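Local coordinates for protein rhamnosidase B (Bacillus sp., PDB 2OKX) that hydrolyses terminal alpha-L-rhamnose residues from glycosides, as an alpha-L-rhamnosidase of glycoside hydrolase family 78, at residues Asn396-Asn401 against Gln477-Leu482; Tyr466-Met471 against Tyr507-Val512; Phe72-Asp77 against Val191-Pro196. One frame throughout, in Å; residues are numbered along the deposited sequence.

Interaction 1 (Asn396-Asn401 against Gln477-Leu482)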
loop_
_atom_site.group_PDB
_atom_site.type_symbol
_atom_site.label_atom_id
_atom_site.label_comp_id
_atom_site.label_asym_id
_atom_site.label_seq_id
_atom_site.Cartn_x
_atom_site.Cartn_y
_atom_site.Cartn_z
ATOM N N ASN A 396 21.505 1.864 8.064
ATOM C CA ASN A 396 20.427 0.911 7.838
ATOM C C ASN A 396 19.607 0.545 9.075
ATOM O O ASN A 396 19.929 -0.398 9.804
ATOM C CB ASN A 396 21.050 -0.343 7.207
ATOM C CG ASN A 396 20.038 -1.423 6.912
ATOM O OD1 ASN A 396 18.827 -1.195 6.951
ATOM N ND2 ASN A 396 20.534 -2.616 6.599
ATOM N N VAL A 397 18.522 1.283 9.284
ATOM C CA VAL A 397 17.662 1.052 10.435
ATOM C C VAL A 397 17.003 -0.322 10.422
ATOM O O VAL A 397 16.945 -0.987 11.450
ATOM C CB VAL A 397 16.573 2.138 10.536
ATOM C CG1 VAL A 397 15.650 1.848 11.725
ATOM C CG2 VAL A 397 17.231 3.509 10.702
ATOM N N PHE A 398 16.513 -0.752 9.262
ATOM C CA PHE A 398 15.857 -2.054 9.162
ATOM C C PHE A 398 16.795 -3.197 9.547
ATOM O O PHE A 398 16.484 -4.003 10.427
ATOM C CB PHE A 398 15.322 -2.271 7.740
ATOM C CG PHE A 398 14.530 -3.542 7.574
ATOM C CD1 PHE A 398 13.223 -3.635 8.050
ATOM C CD2 PHE A 398 15.092 -4.648 6.945
ATOM C CE1 PHE A 398 12.487 -4.815 7.901
ATOM C CE2 PHE A 398 14.368 -5.834 6.790
ATOM C CZ PHE A 398 13.060 -5.916 7.270
ATOM N N GLY A 399 17.947 -3.267 8.886
ATOM C CA GLY A 399 18.894 -4.329 9.178
ATOM C C GLY A 399 19.347 -4.322 10.621
ATOM O O GLY A 399 19.578 -5.377 11.211
ATOM N N SER A 400 19.472 -3.124 11.188
ATOM C CA SER A 400 19.900 -2.954 12.571
ATOM C C SER A 400 18.826 -3.413 13.560
ATOM O O SER A 400 19.112 -3.633 14.739
ATOM C CB SER A 400 20.250 -1.486 12.837
ATOM O OG SER A 400 21.325 -1.051 12.016
ATOM N N ASN A 401 17.590 -3.546 13.083
ATOM C CA ASN A 401 16.494 -4.003 13.934
ATOM C C ASN A 401 16.234 -5.495 13.762
ATOM O O ASN A 401 15.910 -6.190 14.727
ATOM C CB ASN A 401 15.216 -3.209 13.637
ATOM C CG ASN A 401 15.041 -2.035 14.574
ATOM O OD1 ASN A 401 14.693 -2.209 15.744
ATOM N ND2 ASN A 401 15.294 -0.831 14.073
ATOM N N GLN A 477 7.090 -9.636 13.988
ATOM C CA GLN A 477 6.957 -9.936 12.567
ATOM C C GLN A 477 7.580 -8.760 11.829
ATOM O O GLN A 477 6.962 -7.701 11.699
ATOM C CB GLN A 477 5.487 -10.088 12.141
ATOM C CG GLN A 477 5.349 -10.536 10.692
ATOM C CD GLN A 477 3.909 -10.721 10.243
ATOM O OE1 GLN A 477 3.033 -11.064 11.038
ATOM N NE2 GLN A 477 3.667 -10.522 8.950
ATOM N N HIS A 478 8.813 -8.931 11.364
ATOM C CA HIS A 478 9.480 -7.852 10.648
ATOM C C HIS A 478 8.867 -7.641 9.276
ATOM O O HIS A 478 8.392 -8.586 8.649
ATOM C CB HIS A 478 10.981 -8.133 10.539
ATOM C CG HIS A 478 11.696 -7.989 11.844
ATOM N ND1 HIS A 478 12.182 -9.066 12.552
ATOM C CD2 HIS A 478 11.948 -6.897 12.600
ATOM C CE1 HIS A 478 12.703 -8.642 13.690
ATOM N NE2 HIS A 478 12.572 -7.331 13.743
ATOM N N THR A 479 8.873 -6.391 8.823
ATOM C CA THR A 479 8.297 -6.050 7.535
ATOM C C THR A 479 9.258 -6.326 6.376
ATOM O O THR A 479 9.627 -5.415 5.636
ATOM C CB THR A 479 7.855 -4.562 7.514
ATOM O OG1 THR A 479 8.981 -3.714 7.761
ATOM C CG2 THR A 479 6.817 -4.303 8.602
ATOM N N TYR A 480 9.661 -7.588 6.225
ATOM C CA TYR A 480 10.571 -7.977 5.143
ATOM C C TYR A 480 9.998 -7.439 3.840
ATOM O O TYR A 480 8.823 -7.660 3.539
ATOM C CB TYR A 480 10.686 -9.501 5.051
ATOM C CG TYR A 480 11.114 -10.170 6.334
ATOM C CD1 TYR A 480 12.402 -9.994 6.846
ATOM C CD2 TYR A 480 10.222 -10.963 7.051
ATOM C CE1 TYR A 480 12.788 -10.595 8.043
ATOM C CE2 TYR A 480 10.594 -11.564 8.243
ATOM C CZ TYR A 480 11.876 -11.378 8.737
ATOM O OH TYR A 480 12.230 -11.974 9.926
ATOM N N GLY A 481 10.828 -6.735 3.074
ATOM C CA GLY A 481 10.376 -6.163 1.818
ATOM C C GLY A 481 9.934 -4.719 1.988
ATOM O O GLY A 481 9.557 -4.049 1.019
ATOM N N LEU A 482 9.991 -4.236 3.225
ATOM C CA LEU A 482 9.582 -2.870 3.531
ATOM C C LEU A 482 10.485 -2.209 4.562
ATOM O O LEU A 482 10.441 -2.551 5.744
ATOM C CB LEU A 482 8.145 -2.860 4.063
ATOM C CG LEU A 482 7.601 -1.521 4.565
ATOM C CD1 LEU A 482 7.330 -0.601 3.372
ATOM C CD2 LEU A 482 6.321 -1.750 5.363
#
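The Phe-398 ring reaches the turn through its far end, CE1 and CZ, and its partners there, Thr-479, Tyr-480 and the carbonyl of Leu-482, all come obliquely to it. CE1 lies 3.7 Å from Thr-479 OG1, and CZ stands 3.9 Å from Tyr-480 CA, with Tyr-480 CD1 a little further off. Outside the two segments, His-315 meets the Phe-398 ring with the planes at about 45°. The Tyr-480 ring has the CB of its own neighbour His-478 against one face, near the rim, and its hydroxyl is hydrogen-bonded to Glu-287. At the other end of the contact the imidazole of His-478 approaches the helix backbone, NE2 lying 3.7 Å from Asn-401 O. The benzyl group of Phe-398 leaves the first turn of the helix and extends to residues 479-482, its CG trans to the main-chain nitrogen (chi1 -175°). These residues form a type II beta turn in the loop between strands 475-477 and 485-489, closed by the backbone bond from Leu-482 N to Thr-479 O. The Thr-479 hydroxyl reinforces it, donating to Leu-482 O over 2.7 Å in the carbonyl plane, so the polar atoms beside the phenyl ring are already paired with each other. The helix start is fixed in its own way: Asn-396 is the N-cap, its OD1 accepting from Gly-399 N at 3.0 Å with the donor well above the amide plane. Ser-400 OG and N grip Asn-396 O from opposite faces of that carbonyl, and Asn-401 ND2 donates to Val-397 O.

Interaction 2 (Tyr466-Met471 against Tyr507-Val512)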
loop_
_atom_site.group_PDB
_atom_site.type_symbol
_atom_site.label_atom_id
_atom_site.label_comp_id
_atom_site.label_asym_id
_atom_site.label_seq_id
_atom_site.Cartn_x
_atom_site.Cartn_y
_atom_site.Cartn_z
ATOM N N TYR A 466 11.322 2.564 13.437
ATOM C CA TYR A 466 10.957 1.403 12.635
ATOM C C TYR A 466 9.577 0.904 13.075
ATOM O O TYR A 466 9.380 0.549 14.232
ATOM C CB TYR A 466 12.021 0.318 12.821
ATOM C CG TYR A 466 11.652 -1.058 12.317
ATOM C CD1 TYR A 466 11.094 -1.243 11.050
ATOM C CD2 TYR A 466 11.907 -2.188 13.096
ATOM C CE1 TYR A 466 10.800 -2.524 10.570
ATOM C CE2 TYR A 466 11.623 -3.465 12.627
ATOM C CZ TYR A 466 11.072 -3.627 11.365
ATOM O OH TYR A 466 10.835 -4.897 10.894
ATOM N N GLY A 467 8.626 0.884 12.147
ATOM C CA GLY A 467 7.283 0.449 12.490
ATOM C C GLY A 467 6.883 -0.930 11.998
ATOM O O GLY A 467 7.116 -1.280 10.840
ATOM N N VAL A 468 6.293 -1.724 12.887
ATOM C CA VAL A 468 5.824 -3.053 12.515
ATOM C C VAL A 468 4.343 -3.143 12.866
ATOM O O VAL A 468 3.832 -2.322 13.629
ATOM C CB VAL A 468 6.610 -4.178 13.234
ATOM C CG1 VAL A 468 8.088 -4.080 12.875
ATOM C CG2 VAL A 468 6.416 -4.097 14.739
ATOM N N GLU A 469 3.658 -4.131 12.299
ATOM C CA GLU A 469 2.226 -4.315 12.531
ATOM C C GLU A 469 1.906 -5.340 13.605
ATOM O O GLU A 469 0.878 -5.244 14.276
ATOM C CB GLU A 469 1.536 -4.817 11.262
ATOM C CG GLU A 469 1.717 -3.998 10.021
ATOM C CD GLU A 469 0.854 -4.528 8.895
ATOM O OE1 GLU A 469 1.082 -5.673 8.452
ATOM O OE2 GLU A 469 -0.062 -3.803 8.461
ATOM N N TYR A 470 2.783 -6.327 13.745
ATOM C CA TYR A 470 2.542 -7.421 14.665
ATOM C C TYR A 470 3.733 -7.924 15.470
ATOM O O TYR A 470 4.842 -8.052 14.959
ATOM C CB TYR A 470 1.958 -8.596 13.858
ATOM C CG TYR A 470 1.570 -9.804 14.675
ATOM C CD1 TYR A 470 2.477 -10.841 14.913
ATOM C CD2 TYR A 470 0.300 -9.899 15.242
ATOM C CE1 TYR A 470 2.125 -11.940 15.699
ATOM C CE2 TYR A 470 -0.058 -10.987 16.027
ATOM C CZ TYR A 470 0.853 -12.003 16.253
ATOM O OH TYR A 470 0.482 -13.073 17.035
ATOM N N MET A 471 3.475 -8.209 16.739
ATOM C CA MET A 471 4.470 -8.779 17.629
ATOM C C MET A 471 3.730 -9.429 18.786
ATOM O O MET A 471 2.658 -8.967 19.196
ATOM C CB MET A 471 5.501 -7.729 18.094
ATOM C CG MET A 471 4.993 -6.494 18.781
ATOM S SD MET A 471 6.299 -5.199 18.807
ATOM C CE MET A 471 7.571 -5.998 19.791
ATOM N N TYR A 507 3.232 -0.862 16.120
ATOM C CA TYR A 507 4.330 -0.761 17.083
ATOM C C TYR A 507 5.524 -0.036 16.484
ATOM O O TYR A 507 5.945 -0.341 15.375
ATOM C CB TYR A 507 4.772 -2.160 17.517
ATOM C CG TYR A 507 3.632 -3.031 17.991
ATOM C CD1 TYR A 507 3.222 -3.021 19.329
ATOM C CD2 TYR A 507 2.963 -3.867 17.101
ATOM C CE1 TYR A 507 2.170 -3.833 19.767
ATOM C CE2 TYR A 507 1.914 -4.679 17.525
ATOM C CZ TYR A 507 1.526 -4.660 18.855
ATOM O OH TYR A 507 0.514 -5.495 19.268
ATOM N N LEU A 508 6.073 0.918 17.228
ATOM C CA LEU A 508 7.222 1.670 16.752
ATOM C C LEU A 508 8.464 1.396 17.585
ATOM O O LEU A 508 8.478 1.608 18.800
ATOM C CB LEU A 508 6.928 3.172 16.780
ATOM C CG LEU A 508 8.029 4.089 16.229
ATOM C CD1 LEU A 508 8.132 3.920 14.718
ATOM C CD2 LEU A 508 7.709 5.539 16.565
ATOM N N PHE A 509 9.505 0.899 16.933
ATOM C CA PHE A 509 10.764 0.668 17.623
ATOM C C PHE A 509 11.501 1.995 17.511
ATOM O O PHE A 509 11.849 2.419 16.410
ATOM C CB PHE A 509 11.587 -0.427 16.935
ATOM C CG PHE A 509 11.129 -1.821 17.250
ATOM C CD1 PHE A 509 9.979 -2.344 16.666
ATOM C CD2 PHE A 509 11.849 -2.612 18.141
ATOM C CE1 PHE A 509 9.551 -3.642 16.969
ATOM C CE2 PHE A 509 11.432 -3.908 18.450
ATOM C CZ PHE A 509 10.280 -4.422 17.862
ATOM N N LEU A 510 11.710 2.665 18.641
ATOM C CA LEU A 510 12.415 3.941 18.643
ATOM C C LEU A 510 13.727 3.656 19.354
ATOM O O LEU A 510 13.744 3.402 20.556
ATOM C CB LEU A 510 11.612 5.005 19.401
ATOM C CG LEU A 510 12.172 6.429 19.318
ATOM C CD1 LEU A 510 12.021 6.954 17.895
ATOM C CD2 LEU A 510 11.439 7.332 20.292
ATOM N N THR A 511 14.825 3.679 18.606
ATOM C CA THR A 511 16.123 3.366 19.189
ATOM C C THR A 511 17.072 4.559 19.185
ATOM O O THR A 511 17.336 5.165 18.143
ATOM C CB THR A 511 16.745 2.169 18.452
ATOM O OG1 THR A 511 15.765 1.127 18.346
ATOM C CG2 THR A 511 17.937 1.625 19.214
ATOM N N VAL A 512 17.569 4.891 20.377
ATOM C CA VAL A 512 18.468 6.024 20.572
ATOM C C VAL A 512 19.901 5.518 20.705
ATOM O O VAL A 512 20.186 4.668 21.549
ATOM C CB VAL A 512 18.075 6.809 21.845
ATOM C CG1 VAL A 512 18.937 8.063 21.987
ATOM C CG2 VAL A 512 16.594 7.180 21.783
HETATM O O HOH W 1 0.303 -7.557 17.615
#
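Met-471 lays its thioether chain across one face of the Tyr-507 ring, with CG almost centred over it, 3.6 Å from the centroid and 6° off the normal, in a CH-pi contact. SD follows on the same face, shifted toward the root of the ring, and lies 3.5 Å from Tyr-507 CG as a Met-aromatic contact. The chain bends at its last torsion (chi3 -63°), which carries the methyl CE on to the Phe-509 ring, where it meets CZ at 3.7 Å. The Met-471 side chain thus fills the hollow between the two rings. Val-468 fills the gap nearer the strand backbone: its CG2 methyl fits between Tyr-507 CB, 3.8 Å away, and the edge of the Phe-509 ring at CE1. Beyond it the Tyr-466 and Phe-509 side chains run side by side with ring planes 35° apart. The edge of the Tyr-507 ring abuts the backbone of Glu-469, CE2 lying 3.5 Å from Glu-469 O. The Tyr-507 hydroxyl and Met-471 O share a water. On the other face of the sheet, Leu-508 CD1 rests on the backbone of Tyr-466 and Gly-467, 3.6 Å from Tyr-466 O. Four backbone hydrogen bonds hold this register, a pair between Tyr-466 and Phe-509 and a pair between Val-468 and Tyr-507, with Gly-467 opposite Leu-508 as the non-hydrogen-bonded pair between them. Strand 436-443 flanks strand 507-513 on its other side, bonding through Leu-508 and Leu-510. The pairing is that of neighbouring antiparallel strands in a beta-sheet of the concanavalin-like domain of bacterial alpha-L-rhamnosidases.

Interaction 3 (Phe72-Asp77 against Val191-Pro196)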
loop_
_atom_site.group_PDB
_atom_site.type_symbol
_atom_site.label_atom_id
_atom_site.label_comp_id
_atom_site.label_asym_id
_atom_site.label_seq_id
_atom_site.Cartn_x
_atom_site.Cartn_y
_atom_site.Cartn_z
ATOM N N PHE A 72 -2.584 16.174 -11.252
ATOM C CA PHE A 72 -3.532 16.813 -10.340
ATOM C C PHE A 72 -2.912 17.936 -9.508
ATOM O O PHE A 72 -1.819 17.785 -8.957
ATOM C CB PHE A 72 -4.125 15.761 -9.400
ATOM C CG PHE A 72 -5.181 14.898 -10.033
ATOM C CD1 PHE A 72 -6.470 15.381 -10.224
ATOM C CD2 PHE A 72 -4.891 13.592 -10.421
ATOM C CE1 PHE A 72 -7.465 14.573 -10.789
ATOM C CE2 PHE A 72 -5.875 12.778 -10.988
ATOM C CZ PHE A 72 -7.167 13.271 -11.169
ATOM N N TYR A 73 -3.613 19.063 -9.414
ATOM C CA TYR A 73 -3.119 20.184 -8.621
ATOM C C TYR A 73 -4.124 20.530 -7.531
ATOM O O TYR A 73 -5.332 20.366 -7.709
ATOM C CB TYR A 73 -2.842 21.406 -9.510
ATOM C CG TYR A 73 -4.058 22.026 -10.156
ATOM C CD1 TYR A 73 -4.820 22.983 -9.486
ATOM C CD2 TYR A 73 -4.440 21.670 -11.451
ATOM C CE1 TYR A 73 -5.934 23.574 -10.094
ATOM C CE2 TYR A 73 -5.546 22.250 -12.063
ATOM C CZ TYR A 73 -6.289 23.201 -11.381
ATOM O OH TYR A 73 -7.384 23.773 -11.991
ATOM N N ASP A 74 -3.613 21.017 -6.405
ATOM C CA ASP A 74 -4.452 21.369 -5.265
ATOM C C ASP A 74 -4.692 22.867 -5.158
ATOM O O ASP A 74 -3.837 23.665 -5.539
ATOM C CB ASP A 74 -3.799 20.869 -3.976
ATOM C CG ASP A 74 -3.489 19.390 -4.026
ATOM O OD1 ASP A 74 -4.382 18.619 -4.426
ATOM O OD2 ASP A 74 -2.362 19.001 -3.670
ATOM N N SER A 75 -5.857 23.234 -4.632
ATOM C CA SER A 75 -6.222 24.637 -4.455
ATOM C C SER A 75 -6.623 24.879 -3.003
ATOM O O SER A 75 -7.657 24.390 -2.552
ATOM C CB SER A 75 -7.391 25.006 -5.375
ATOM O OG SER A 75 -7.087 24.745 -6.734
ATOM N N TYR A 76 -5.802 25.633 -2.278
ATOM C CA TYR A 76 -6.075 25.939 -0.875
ATOM C C TYR A 76 -6.554 27.362 -0.650
ATOM O O TYR A 76 -6.070 28.296 -1.286
ATOM C CB TYR A 76 -4.824 25.772 -0.013
ATOM C CG TYR A 76 -4.212 24.397 -0.001
ATOM C CD1 TYR A 76 -3.378 23.973 -1.035
ATOM C CD2 TYR A 76 -4.446 23.525 1.060
ATOM C CE1 TYR A 76 -2.788 22.712 -1.011
ATOM C CE2 TYR A 76 -3.863 22.263 1.095
ATOM C CZ TYR A 76 -3.036 21.862 0.057
ATOM O OH TYR A 76 -2.471 20.608 0.082
ATOM N N ASP A 77 -7.502 27.523 0.266
ATOM C CA ASP A 77 -7.965 28.852 0.626
ATOM C C ASP A 77 -7.013 29.207 1.767
ATOM O O ASP A 77 -7.121 28.648 2.861
ATOM C CB ASP A 77 -9.396 28.818 1.154
ATOM C CG ASP A 77 -9.902 30.199 1.538
ATOM O OD1 ASP A 77 -9.112 30.989 2.098
ATOM O OD2 ASP A 77 -11.088 30.489 1.288
ATOM N N VAL A 191 -4.748 19.037 -13.997
ATOM C CA VAL A 191 -6.169 18.888 -13.703
ATOM C C VAL A 191 -6.451 19.085 -12.216
ATOM O O VAL A 191 -5.667 18.666 -11.364
ATOM C CB VAL A 191 -6.669 17.492 -14.146
ATOM C CG1 VAL A 191 -5.822 16.409 -13.504
ATOM C CG2 VAL A 191 -8.124 17.311 -13.766
ATOM N N PRO A 192 -7.580 19.732 -11.885
ATOM C CA PRO A 192 -7.933 19.973 -10.484
ATOM C C PRO A 192 -8.209 18.727 -9.638
ATOM O O PRO A 192 -8.909 17.809 -10.065
ATOM C CB PRO A 192 -9.151 20.891 -10.590
ATOM C CG PRO A 192 -9.777 20.470 -11.886
ATOM C CD PRO A 192 -8.577 20.338 -12.787
ATOM N N ARG A 193 -7.637 18.721 -8.436
ATOM C CA ARG A 193 -7.810 17.636 -7.471
ATOM C C ARG A 193 -9.295 17.265 -7.445
ATOM O O ARG A 193 -10.146 18.143 -7.283
ATOM C CB ARG A 193 -7.366 18.133 -6.092
ATOM C CG ARG A 193 -7.421 17.104 -4.980
ATOM C CD ARG A 193 -7.439 17.778 -3.617
ATOM N NE ARG A 193 -7.401 16.798 -2.536
ATOM C CZ ARG A 193 -6.284 16.340 -1.979
ATOM N NH1 ARG A 193 -5.100 16.779 -2.392
ATOM N NH2 ARG A 193 -6.350 15.426 -1.021
ATOM N N ASP A 194 -9.616 15.982 -7.605
ATOM C CA ASP A 194 -11.018 15.570 -7.616
ATOM C C ASP A 194 -11.580 14.982 -6.316
ATOM O O ASP A 194 -12.527 14.192 -6.340
ATOM C CB ASP A 194 -11.282 14.604 -8.785
ATOM C CG ASP A 194 -10.307 13.440 -8.826
ATOM O OD1 ASP A 194 -10.517 12.523 -9.646
ATOM O OD2 ASP A 194 -9.333 13.439 -8.047
ATOM N N ILE A 195 -10.992 15.370 -5.187
ATOM C CA ILE A 195 -11.456 14.936 -3.868
ATOM C C ILE A 195 -11.051 15.994 -2.852
ATOM O O ILE A 195 -10.149 16.790 -3.101
ATOM C CB ILE A 195 -10.822 13.597 -3.391
ATOM C CG1 ILE A 195 -9.298 13.660 -3.521
ATOM C CG2 ILE A 195 -11.419 12.427 -4.139
ATOM C CD1 ILE A 195 -8.572 12.633 -2.665
ATOM N N PRO A 196 -11.726 16.027 -1.694
ATOM C CA PRO A 196 -11.366 17.019 -0.678
ATOM C C PRO A 196 -9.993 16.664 -0.120
ATOM O O PRO A 196 -9.399 15.664 -0.526
ATOM C CB PRO A 196 -12.483 16.873 0.355
ATOM C CG PRO A 196 -12.878 15.433 0.228
ATOM C CD PRO A 196 -12.887 15.227 -1.270
#
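A short parallel strand pairing joins Phe-72 and Tyr-73 to Val-191 and Pro-192, and beyond it a salt bridge ties Asp-74 to Arg-193. Strand 189-192 is here the outermost strand of a mixed sheet in the N-terminal domain, added alongside strand 70-77. Two backbone bonds make the junction: Tyr-73 N to Val-191 O and Arg-193 N to Tyr-73 O, each 2.9 Å. On one face Val-191 CG1 sits over the Phe-72 ring, 3.7 Å from its centroid, while Pro-192 O lies at the ring edge. On the other, Pro-192 CA lies over the Tyr-73 ring, toward its rim, 3.8 Å from the centroid, a CH-pi contact. As the chain leaves the strand, the extended Arg-193 side chain brings NH1 to Asp-74 OD1 at 2.8 Å, the oxygen in the guanidinium plane but the donor standing above the carboxylate plane. NH2 turns back to Pro-196 O (3.1 Å) in the loop that follows, and Asp-74 OD2 is hydrogen-bonded to Tyr-50. A methionine in place of Arg-193 would probably leave Asp-74 OD1 without its charged mate and the Pro-196 carbonyl without the guanidinium donors. Arg-599 of helix 595-603 pairs with Asp-194 and makes a cation-pi contact with Phe-72.

How the interactions relate
Interactions 1 and 2 are neighbours, their centres about 10 Å apart, and Tyr-466 joins them: its hydroxyl lies 3.2 Å from Thr-479 N, probably as a hydrogen bond, and beside the Phe-398 ring. A second tie, probably also a hydrogen bond, runs from Gln-477 N to Tyr-470 O (2.9 Å), pairing the strand that leads into the loop of interaction 1 with the strand of interaction 2. Along the chain their segments alternate. Interaction 3 stands apart in the N-terminal domain, its centre about 35 Å from that of interaction 1 and about 34 Å from that of interaction 2, with nearest atoms about 22 Å away in both cases. None of the three includes the calcium-site residues Val-423 and His-522.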